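Local coordinates for 2-C-methyl-D-erythritol 2,4-cyclodiphosphate synthase (Thermus thermophilus, PDB 1IV3), which catalyses the conversion of 4-diphosphocytidyl-2-C-methyl-D-erythritol 2-phosphate to 2-C-methyl-D-erythritol 2,4-cyclodiphosphate with release of CMP, a step in isoprenoid biosynthesis, at residues D8-E13 with G37-H42; E14-Y19 with G30-S35; S95-L100 with T130-E135. The protein carries 3 engineered substitutions. One frame throughout, in Å; residues are numbered along the deposited sequence.

Interaction 1. Residues D8-E13 with G37-H42; sequences DSHRLE and GDAAMH. Engineered in segment 37-42: M41 (natural residue Leu). With MG (magnesium ion), chain G.
Segment 8-13, part of strand 3-14, comes up against the start of helix 39-50, with D8 CA 5.2 Å from A39 CA and H10 beside G37. What joins them is a magnesium ion. D8 supplies OD2 at 1.9 Å from the metal, H10 binds it through NE2 at 2.0 Å, and H42, one helical turn in, adds ND1, also at 2.0 Å. Water 1 is a further ligand. This is the divalent-metal site of the IspF active site, with two ligands on alternate residues of the strand and the third on the helix. D8 swings CG anti to its own nitrogen (chi1 -166°), which carries the carboxylate across to the H42 ring; OD2 lies at the edge of that ring, near its plane. The two imidazoles meet rim to rim, their planes 60° apart. G37 CA sits over the face of H10, 3.8 Å from the ring centroid, a CH-pi contact. D38 is the N-cap: OD1 accepts from engineered M41 N at 3.0 Å and from C21 N, OD2 from G22 N. Second-shell partners help fix the ligands: H42 NE2 is hydrogen-bonded to S73 OG, while D8 OD1 forms a salt bridge with K132 of the second subunit.

Interaction 2. Residues E14-Y19 with G30-S35; sequences EGRPLY and GALAHS
Where the loop leading into the small 18-20/23-25 hairpin passes the edge strand 29-31, R16, P17 and L18 lie across G30 and A31, and water takes the place of direct backbone hydrogen bonds. The backbones come nearest, CA to CA, at G30 and L18, 4.0 Å apart. The CA hydrogens of G30 face two carbonyls, R16 O at 3.2 Å and P17 O at 3.4 Å from G30 CA, and a side chain placed here would run into both oxygens. Water 3 donates to P17 O at 2.9 Å and to A31 O at 2.6 Å; water 2 donates to P17 O as well and accepts from Y19 N and A31 N, linking the same carbonyl to both backbone N-H groups.

R16 covers A31 and L32. With CG anti to its carbonyl carbon (chi1 -76°) and the chain stretched from CG to NE, it brings CD to 2.9 Å from A31 O and crosses L32 at an angle. NE lies 3.1 Å from L32 CB and, though buried by the contact, has no polar partner in the model, while NH2 lies beside L32 CD1. These approaches are too short for relaxed packing and L32 is off-rotamer, leading into poorly ordered A33 and H34; the exact fit is doubtful. Cut back to an alanine, R16 would probably leave one flank of L32 uncovered and L32 freer to turn. The contact sets the approach to the hairpin against strand 29-31, just before H34 and S35, predicted to bind substrate (H34 also as transition-state stabiliser), in the IspF fold.

Interaction 3. Residues S95-L100 with T130-E135; sequences SLVLTL and TFKTSE
K132 crosses V97 obliquely, K132 CG 3.8 Å from V97 CG1, yet its amine is spent on another protein chain. The side chain bends at chi2 (-73°) and again at chi3 (-52°), and this double kink steers NZ away from strand 95-99 to hydrogen-bond D8 of the third subunit. Nearer its root, K132 CB lies by T99 OG1.

Strands 91-99 and 127-132 run parallel, joined by four backbone hydrogen bonds. T130 N donates to L96 O and L98 N to T130 O, both at 3.0 Å. K132 N reaches L98 O at 2.8 Å. L100 N closes the series on K132 O at 2.9 Å. On the face that carries V97, T99, T130 and K132, T130 turns OG1 into the position between its nitrogen and carbonyl carbon, where it touches V97 CG2 at 3.4 Å; water 4 lies within hydrogen-bonding distance of T130 OG1 and L96 O. On the other face, L98 CD1 meets the F131 ring obliquely, 4.3 Å from CE1. Past the strand end T99 CG2 leans on the T133-S134 backbone, and T133 OG1 accepts from E135 N in an ST turn. T133 is a predicted transition-state stabiliser, and F131 to E135 together with L100 belong to the substrate-binding site.

The strands are the two arms of a beta-alpha-beta unit whose linking helix, 109-120, lies over F131 and L96. Strand 91-99 is flanked on its far side by antiparallel strand 141-150, while strand 127-132 is the outermost of the sheet within this chain, and the third subunit packs on V97, T130 and K132.

Overall arrangement
All three contacts reach one mixed sheet. Interactions 1 and 2 have centres 8 Å apart and share a strand pairing: E13 N to G30 O at 2.7 Å and R11 O to L32 N at 3.1 Å are probable hydrogen bonds, so the metal-bearing strand also carries the edge that leads to the H34 loop. Interaction 3 lies about 12 Å from interaction 1, centre to centre, and meets it through A40 CB against L98 CD2 at 3.9 Å; interactions 2 and 3 do not touch. The active site is completed between chains: the side chain of K132 lies about 4 Å from a bound magnesium ion, so interaction 3 of one subunit faces interaction 1 of a neighbouring subunit in the trimer.

Interaction 1. Residues D8-E13 with G37-H42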
loop_
_atom_site.group_PDB
_atom_site.type_symbol
_atom_site.label_atom_id
_atom_site.label_comp_id
_atom_site.label_asym_id
_atom_site.label_seq_id
_atom_site.Cartn_x
_atom_site.Cartn_y
_atom_site.Cartn_z
ATOM N N ASP A 8 -9.270 -1.588 1.189
ATOM C CA ASP A 8 -10.617 -2.043 0.856
ATOM C C ASP A 8 -10.843 -1.872 -0.644
ATOM O O ASP A 8 -10.286 -0.980 -1.291
ATOM C CB ASP A 8 -11.700 -1.270 1.596
ATOM C CG ASP A 8 -13.052 -1.974 1.515
ATOM O OD1 ASP A 8 -13.064 -3.199 1.276
ATOM O OD2 ASP A 8 -14.055 -1.234 1.560
ATOM N N SER A 9 -11.693 -2.739 -1.169
ATOM C CA SER A 9 -12.135 -2.588 -2.558
ATOM C C SER A 9 -13.592 -3.023 -2.680
ATOM O O SER A 9 -14.041 -3.853 -1.893
ATOM C CB SER A 9 -11.231 -3.387 -3.495
ATOM O OG SER A 9 -11.480 -4.780 -3.368
ATOM N N HIS A 10 -14.296 -2.446 -3.649
ATOM C CA HIS A 10 -15.643 -2.874 -3.970
ATOM C C HIS A 10 -15.877 -2.812 -5.478
ATOM O O HIS A 10 -15.385 -1.909 -6.149
ATOM C CB HIS A 10 -16.740 -2.029 -3.311
ATOM C CG HIS A 10 -16.747 -2.285 -1.831
ATOM N ND1 HIS A 10 -17.529 -3.255 -1.241
ATOM C CD2 HIS A 10 -16.036 -1.702 -0.832
ATOM C CE1 HIS A 10 -17.311 -3.249 0.067
ATOM N NE2 HIS A 10 -16.407 -2.315 0.340
ATOM N N ARG A 11 -16.651 -3.804 -5.908
ATOM C CA ARG A 11 -17.137 -3.827 -7.275
ATOM C C ARG A 11 -18.054 -2.614 -7.413
ATOM O O ARG A 11 -18.848 -2.290 -6.532
ATOM C CB ARG A 11 -17.872 -5.117 -7.564
ATOM C CG ARG A 11 -18.050 -5.547 -9.000
ATOM C CD ARG A 11 -18.250 -7.067 -9.069
ATOM N NE ARG A 11 -17.019 -7.729 -9.496
ATOM C CZ ARG A 11 -16.395 -7.505 -10.649
ATOM N NH1 ARG A 11 -16.870 -6.632 -11.528
ATOM N NH2 ARG A 11 -15.276 -8.165 -10.933
ATOM N N LEU A 12 -17.914 -1.974 -8.568
ATOM C CA LEU A 12 -18.795 -0.824 -8.797
ATOM C C LEU A 12 -19.900 -1.206 -9.772
ATOM O O LEU A 12 -19.659 -1.855 -10.789
ATOM C CB LEU A 12 -17.960 0.342 -9.312
ATOM C CG LEU A 12 -17.066 1.046 -8.296
ATOM C CD1 LEU A 12 -16.077 1.936 -9.032
ATOM C CD2 LEU A 12 -17.903 1.850 -7.297
ATOM N N GLU A 13 -21.141 -0.809 -9.483
ATOM C CA GLU A 13 -22.162 -1.128 -10.488
ATOM C C GLU A 13 -23.025 0.084 -10.814
ATOM O O GLU A 13 -23.275 0.963 -9.989
ATOM C CB GLU A 13 -23.009 -2.305 -10.010
ATOM C CG GLU A 13 -22.989 -3.488 -10.974
ATOM C CD GLU A 13 -22.426 -4.745 -10.337
ATOM O OE1 GLU A 13 -22.468 -4.827 -9.089
ATOM O OE2 GLU A 13 -21.948 -5.625 -11.084
ATOM N N GLY A 37 -20.495 0.151 1.181
ATOM C CA GLY A 37 -19.346 0.017 0.307
ATOM C C GLY A 37 -18.392 1.192 0.282
ATOM O O GLY A 37 -17.654 1.377 -0.708
ATOM N N ASP A 38 -18.366 1.989 1.345
ATOM C CA ASP A 38 -17.452 3.126 1.430
ATOM C C ASP A 38 -16.019 2.665 1.704
ATOM O O ASP A 38 -15.602 2.407 2.843
ATOM C CB ASP A 38 -17.888 4.070 2.545
ATOM C CG ASP A 38 -17.188 5.408 2.571
ATOM O OD1 ASP A 38 -15.969 5.495 2.295
ATOM O OD2 ASP A 38 -17.881 6.394 2.919
ATOM N N ALA A 39 -15.252 2.529 0.626
ATOM C CA ALA A 39 -13.917 1.942 0.703
ATOM C C ALA A 39 -12.962 2.764 1.553
ATOM O O ALA A 39 -12.072 2.231 2.221
ATOM C CB ALA A 39 -13.433 1.772 -0.731
ATOM N N ALA A 40 -13.096 4.090 1.521
ATOM C CA ALA A 40 -12.290 4.998 2.331
ATOM C C ALA A 40 -12.509 4.700 3.812
ATOM O O ALA A 40 -11.588 4.450 4.576
ATOM C CB ALA A 40 -12.651 6.462 2.083
ATOM N N MET A 41 -13.790 4.726 4.201
ATOM C CA MET A 41 -14.109 4.424 5.591
ATOM C C MET A 41 -13.593 3.038 5.965
ATOM O O MET A 41 -13.023 2.847 7.041
ATOM C CB MET A 41 -15.613 4.462 5.862
ATOM C CG MET A 41 -16.274 5.820 5.931
ATOM S SD MET A 41 -15.883 6.831 7.378
ATOM C CE MET A 41 -14.689 7.930 6.723
ATOM N N HIS A 42 -13.783 2.033 5.107
ATOM C CA HIS A 42 -13.373 0.683 5.505
ATOM C C HIS A 42 -11.861 0.551 5.664
ATOM O O HIS A 42 -11.399 -0.042 6.640
ATOM C CB HIS A 42 -13.846 -0.349 4.483
ATOM C CG HIS A 42 -15.327 -0.513 4.534
ATOM N ND1 HIS A 42 -16.033 -1.341 3.706
ATOM C CD2 HIS A 42 -16.235 0.078 5.360
ATOM C CE1 HIS A 42 -17.325 -1.270 3.999
ATOM N NE2 HIS A 42 -17.472 -0.413 4.998
HETATM MG MG MG G . -15.503 -2.354 2.111
HETATM O O HOH W 1 -15.646 -4.533 2.932
#

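Interaction 2. Residues E14-Y19 with G30-S35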
loop_
_atom_site.group_PDB
_atom_site.type_symbol
_atom_site.label_atom_id
_atom_site.label_comp_id
_atom_site.label_asym_id
_atom_site.label_seq_id
_atom_site.Cartn_x
_atom_site.Cartn_y
_atom_site.Cartn_z
ATOM N N GLU A 14 -23.488 0.101 -12.072
ATOM C CA GLU A 14 -24.321 1.189 -12.546
ATOM C C GLU A 14 -25.595 1.377 -11.717
ATOM O O GLU A 14 -26.275 0.418 -11.350
ATOM C CB GLU A 14 -24.659 0.967 -14.035
ATOM C CG GLU A 14 -24.040 2.070 -14.885
ATOM C CD GLU A 14 -22.952 1.520 -15.784
ATOM O OE1 GLU A 14 -21.962 2.225 -16.062
ATOM O OE2 GLU A 14 -23.099 0.353 -16.212
ATOM N N GLY A 15 -25.866 2.648 -11.439
ATOM C CA GLY A 15 -27.043 3.155 -10.785
ATOM C C GLY A 15 -27.118 2.902 -9.301
ATOM O O GLY A 15 -28.161 3.089 -8.685
ATOM N N ARG A 16 -26.038 2.475 -8.664
ATOM C CA ARG A 16 -26.039 2.363 -7.206
ATOM C C ARG A 16 -25.444 3.631 -6.603
ATOM O O ARG A 16 -24.560 4.239 -7.223
ATOM C CB ARG A 16 -25.214 1.151 -6.791
ATOM C CG ARG A 16 -25.860 -0.207 -6.988
ATOM C CD ARG A 16 -24.956 -1.307 -6.438
ATOM N NE ARG A 16 -25.165 -2.556 -7.173
ATOM C CZ ARG A 16 -26.263 -3.288 -7.021
ATOM N NH1 ARG A 16 -27.196 -2.871 -6.173
ATOM N NH2 ARG A 16 -26.421 -4.414 -7.704
ATOM N N PRO A 17 -25.859 4.061 -5.429
ATOM C CA PRO A 17 -25.259 5.261 -4.815
ATOM C C PRO A 17 -23.794 5.029 -4.474
ATOM O O PRO A 17 -23.351 3.951 -4.091
ATOM C CB PRO A 17 -26.080 5.456 -3.529
ATOM C CG PRO A 17 -26.550 4.064 -3.225
ATOM C CD PRO A 17 -26.910 3.477 -4.565
ATOM N N LEU A 18 -23.004 6.090 -4.618
ATOM C CA LEU A 18 -21.588 5.990 -4.285
ATOM C C LEU A 18 -21.310 6.734 -2.983
ATOM O O LEU A 18 -21.610 7.928 -2.898
ATOM C CB LEU A 18 -20.716 6.582 -5.398
ATOM C CG LEU A 18 -19.225 6.619 -5.058
ATOM C CD1 LEU A 18 -18.660 5.219 -4.903
ATOM C CD2 LEU A 18 -18.452 7.391 -6.123
ATOM N N TYR A 19 -20.758 6.039 -1.999
ATOM C CA TYR A 19 -20.380 6.665 -0.743
ATOM C C TYR A 19 -18.874 6.640 -0.554
ATOM O O TYR A 19 -18.274 5.566 -0.711
ATOM C CB TYR A 19 -21.014 5.921 0.453
ATOM C CG TYR A 19 -22.517 6.073 0.394
ATOM C CD1 TYR A 19 -23.036 7.292 0.821
ATOM C CD2 TYR A 19 -23.348 5.066 -0.057
ATOM C CE1 TYR A 19 -24.399 7.502 0.796
ATOM C CE2 TYR A 19 -24.734 5.267 -0.089
ATOM C CZ TYR A 19 -25.220 6.492 0.340
ATOM O OH TYR A 19 -26.576 6.751 0.338
ATOM N N GLY A 30 -21.857 2.876 -8.308
ATOM C CA GLY A 30 -21.742 2.877 -6.848
ATOM C C GLY A 30 -21.409 1.481 -6.384
ATOM O O GLY A 30 -21.388 0.517 -7.154
ATOM N N ALA A 31 -21.107 1.313 -5.099
ATOM C CA ALA A 31 -20.711 -0.063 -4.775
ATOM C C ALA A 31 -21.954 -0.948 -4.752
ATOM O O ALA A 31 -23.056 -0.575 -4.365
ATOM C CB ALA A 31 -19.911 -0.117 -3.490
ATOM N N LEU A 32 -21.712 -2.155 -5.244
ATOM C CA LEU A 32 -22.634 -3.274 -5.157
ATOM C C LEU A 32 -22.222 -4.033 -3.902
ATOM O O LEU A 32 -21.092 -4.532 -3.852
ATOM C CB LEU A 32 -22.567 -4.143 -6.404
ATOM C CG LEU A 32 -22.759 -5.648 -6.212
ATOM C CD1 LEU A 32 -23.863 -6.145 -7.137
ATOM C CD2 LEU A 32 -21.462 -6.408 -6.431
ATOM N N ALA A 33 -23.085 -4.092 -2.893
ATOM C CA ALA A 33 -22.622 -4.728 -1.665
ATOM C C ALA A 33 -23.679 -4.745 -0.563
ATOM O O ALA A 33 -24.811 -4.308 -0.743
ATOM C CB ALA A 33 -21.378 -4.022 -1.125
ATOM N N HIS A 34 -23.212 -5.269 0.571
ATOM C CA HIS A 34 -24.035 -5.405 1.764
ATOM C C HIS A 34 -23.883 -4.197 2.671
ATOM O O HIS A 34 -24.815 -3.853 3.397
ATOM C CB HIS A 34 -23.685 -6.738 2.443
ATOM C CG HIS A 34 -24.199 -7.859 1.580
ATOM N ND1 HIS A 34 -23.463 -8.409 0.554
ATOM C CD2 HIS A 34 -25.390 -8.502 1.573
ATOM C CE1 HIS A 34 -24.166 -9.357 -0.040
ATOM N NE2 HIS A 34 -25.341 -9.436 0.566
ATOM N N SER A 35 -22.733 -3.532 2.618
ATOM C CA SER A 35 -22.532 -2.286 3.354
ATOM C C SER A 35 -22.911 -1.114 2.455
ATOM O O SER A 35 -23.555 -1.321 1.429
ATOM C CB SER A 35 -21.084 -2.135 3.820
ATOM O OG SER A 35 -20.206 -1.752 2.746
HETATM O O HOH W 2 -20.719 3.055 -2.494
HETATM O O HOH W 3 -24.095 1.368 -2.944
#

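Interaction 3. Residues S95-L100 with T130-E135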
loop_
_atom_site.group_PDB
_atom_site.type_symbol
_atom_site.label_atom_id
_atom_site.label_comp_id
_atom_site.label_asym_id
_atom_site.label_seq_id
_atom_site.Cartn_x
_atom_site.Cartn_y
_atom_site.Cartn_z
ATOM N N SER A 95 -3.337 9.030 5.953
ATOM C CA SER A 95 -2.936 9.299 4.582
ATOM C C SER A 95 -3.498 8.182 3.725
ATOM O O SER A 95 -3.187 7.024 4.017
ATOM C CB SER A 95 -1.408 9.345 4.463
ATOM O OG SER A 95 -1.055 9.648 3.115
ATOM N N LEU A 96 -4.324 8.516 2.732
ATOM C CA LEU A 96 -4.897 7.408 1.963
ATOM C C LEU A 96 -5.080 7.768 0.498
ATOM O O LEU A 96 -5.153 8.945 0.163
ATOM C CB LEU A 96 -6.250 6.996 2.533
ATOM C CG LEU A 96 -7.372 8.020 2.369
ATOM C CD1 LEU A 96 -8.739 7.374 2.562
ATOM C CD2 LEU A 96 -7.212 9.151 3.379
ATOM N N VAL A 97 -5.160 6.699 -0.296
ATOM C CA VAL A 97 -5.366 6.851 -1.727
ATOM C C VAL A 97 -6.666 6.155 -2.122
ATOM O O VAL A 97 -6.888 5.001 -1.759
ATOM C CB VAL A 97 -4.239 6.198 -2.541
ATOM C CG1 VAL A 97 -4.397 6.424 -4.029
ATOM C CG2 VAL A 97 -2.884 6.744 -2.070
ATOM N N LEU A 98 -7.472 6.891 -2.873
ATOM C CA LEU A 98 -8.654 6.339 -3.495
ATOM C C LEU A 98 -8.420 6.210 -5.004
ATOM O O LEU A 98 -8.003 7.188 -5.629
ATOM C CB LEU A 98 -9.870 7.216 -3.275
ATOM C CG LEU A 98 -10.110 7.606 -1.823
ATOM C CD1 LEU A 98 -11.450 8.340 -1.731
ATOM C CD2 LEU A 98 -10.081 6.394 -0.909
ATOM N N THR A 99 -8.720 5.007 -5.490
ATOM C CA THR A 99 -8.523 4.702 -6.902
ATOM C C THR A 99 -9.828 4.251 -7.528
ATOM O O THR A 99 -10.480 3.319 -7.045
ATOM C CB THR A 99 -7.459 3.599 -7.063
ATOM O OG1 THR A 99 -6.239 4.021 -6.439
ATOM C CG2 THR A 99 -7.160 3.361 -8.526
ATOM N N LEU A 100 -10.223 4.929 -8.592
ATOM C CA LEU A 100 -11.417 4.555 -9.360
ATOM C C LEU A 100 -11.423 5.339 -10.671
ATOM O O LEU A 100 -10.914 6.466 -10.730
ATOM C CB LEU A 100 -12.693 4.785 -8.558
ATOM C CG LEU A 100 -13.207 6.213 -8.378
ATOM C CD1 LEU A 100 -14.503 6.236 -7.566
ATOM C CD2 LEU A 100 -12.170 7.091 -7.711
ATOM N N THR A 130 -5.426 11.445 -1.501
ATOM C CA THR A 130 -5.080 11.657 -2.908
ATOM C C THR A 130 -5.973 10.759 -3.762
ATOM O O THR A 130 -6.450 9.737 -3.263
ATOM C CB THR A 130 -3.608 11.332 -3.231
ATOM O OG1 THR A 130 -3.341 9.963 -2.883
ATOM C CG2 THR A 130 -2.677 12.185 -2.391
ATOM N N PHE A 131 -6.172 11.130 -5.027
ATOM C CA PHE A 131 -7.088 10.469 -5.940
ATOM C C PHE A 131 -6.350 9.963 -7.172
ATOM O O PHE A 131 -5.495 10.703 -7.678
ATOM C CB PHE A 131 -8.177 11.445 -6.422
ATOM C CG PHE A 131 -8.969 12.134 -5.336
ATOM C CD1 PHE A 131 -9.387 11.491 -4.192
ATOM C CD2 PHE A 131 -9.294 13.478 -5.485
ATOM C CE1 PHE A 131 -10.118 12.176 -3.242
ATOM C CE2 PHE A 131 -10.019 14.162 -4.548
ATOM C CZ PHE A 131 -10.445 13.510 -3.399
ATOM N N LYS A 132 -6.701 8.767 -7.596
ATOM C CA LYS A 132 -6.123 8.156 -8.773
ATOM C C LYS A 132 -7.228 7.440 -9.558
ATOM O O LYS A 132 -8.265 7.071 -9.020
ATOM C CB LYS A 132 -5.042 7.122 -8.459
ATOM C CG LYS A 132 -3.931 7.607 -7.561
ATOM C CD LYS A 132 -2.973 8.569 -8.235
ATOM C CE LYS A 132 -2.427 8.022 -9.547
ATOM N NZ LYS A 132 -1.519 9.024 -10.183
ATOM N N THR A 133 -6.923 7.236 -10.843
ATOM C CA THR A 133 -7.707 6.306 -11.636
ATOM C C THR A 133 -6.861 5.045 -11.836
ATOM O O THR A 133 -5.661 5.105 -11.575
ATOM C CB THR A 133 -8.086 6.815 -13.031
ATOM O OG1 THR A 133 -6.918 6.662 -13.858
ATOM C CG2 THR A 133 -8.434 8.287 -13.005
ATOM N N SER A 134 -7.464 3.959 -12.289
ATOM C CA SER A 134 -6.731 2.700 -12.398
ATOM C C SER A 134 -6.011 2.583 -13.735
ATOM O O SER A 134 -5.335 1.590 -13.979
ATOM C CB SER A 134 -7.691 1.509 -12.281
ATOM O OG SER A 134 -8.492 1.400 -13.456
ATOM N N GLU A 135 -6.190 3.594 -14.585
ATOM C CA GLU A 135 -5.641 3.488 -15.943
ATOM C C GLU A 135 -6.134 2.206 -16.589
ATOM O O GLU A 135 -5.421 1.523 -17.339
ATOM C CB GLU A 135 -4.119 3.520 -15.901
ATOM C CG GLU A 135 -3.483 4.811 -15.444
ATOM C CD GLU A 135 -3.814 6.013 -16.300
ATOM O OE1 GLU A 135 -3.816 7.139 -15.751
ATOM O OE2 GLU A 135 -4.079 5.858 -17.504
HETATM O O HOH W 4 -2.522 9.817 -0.100
#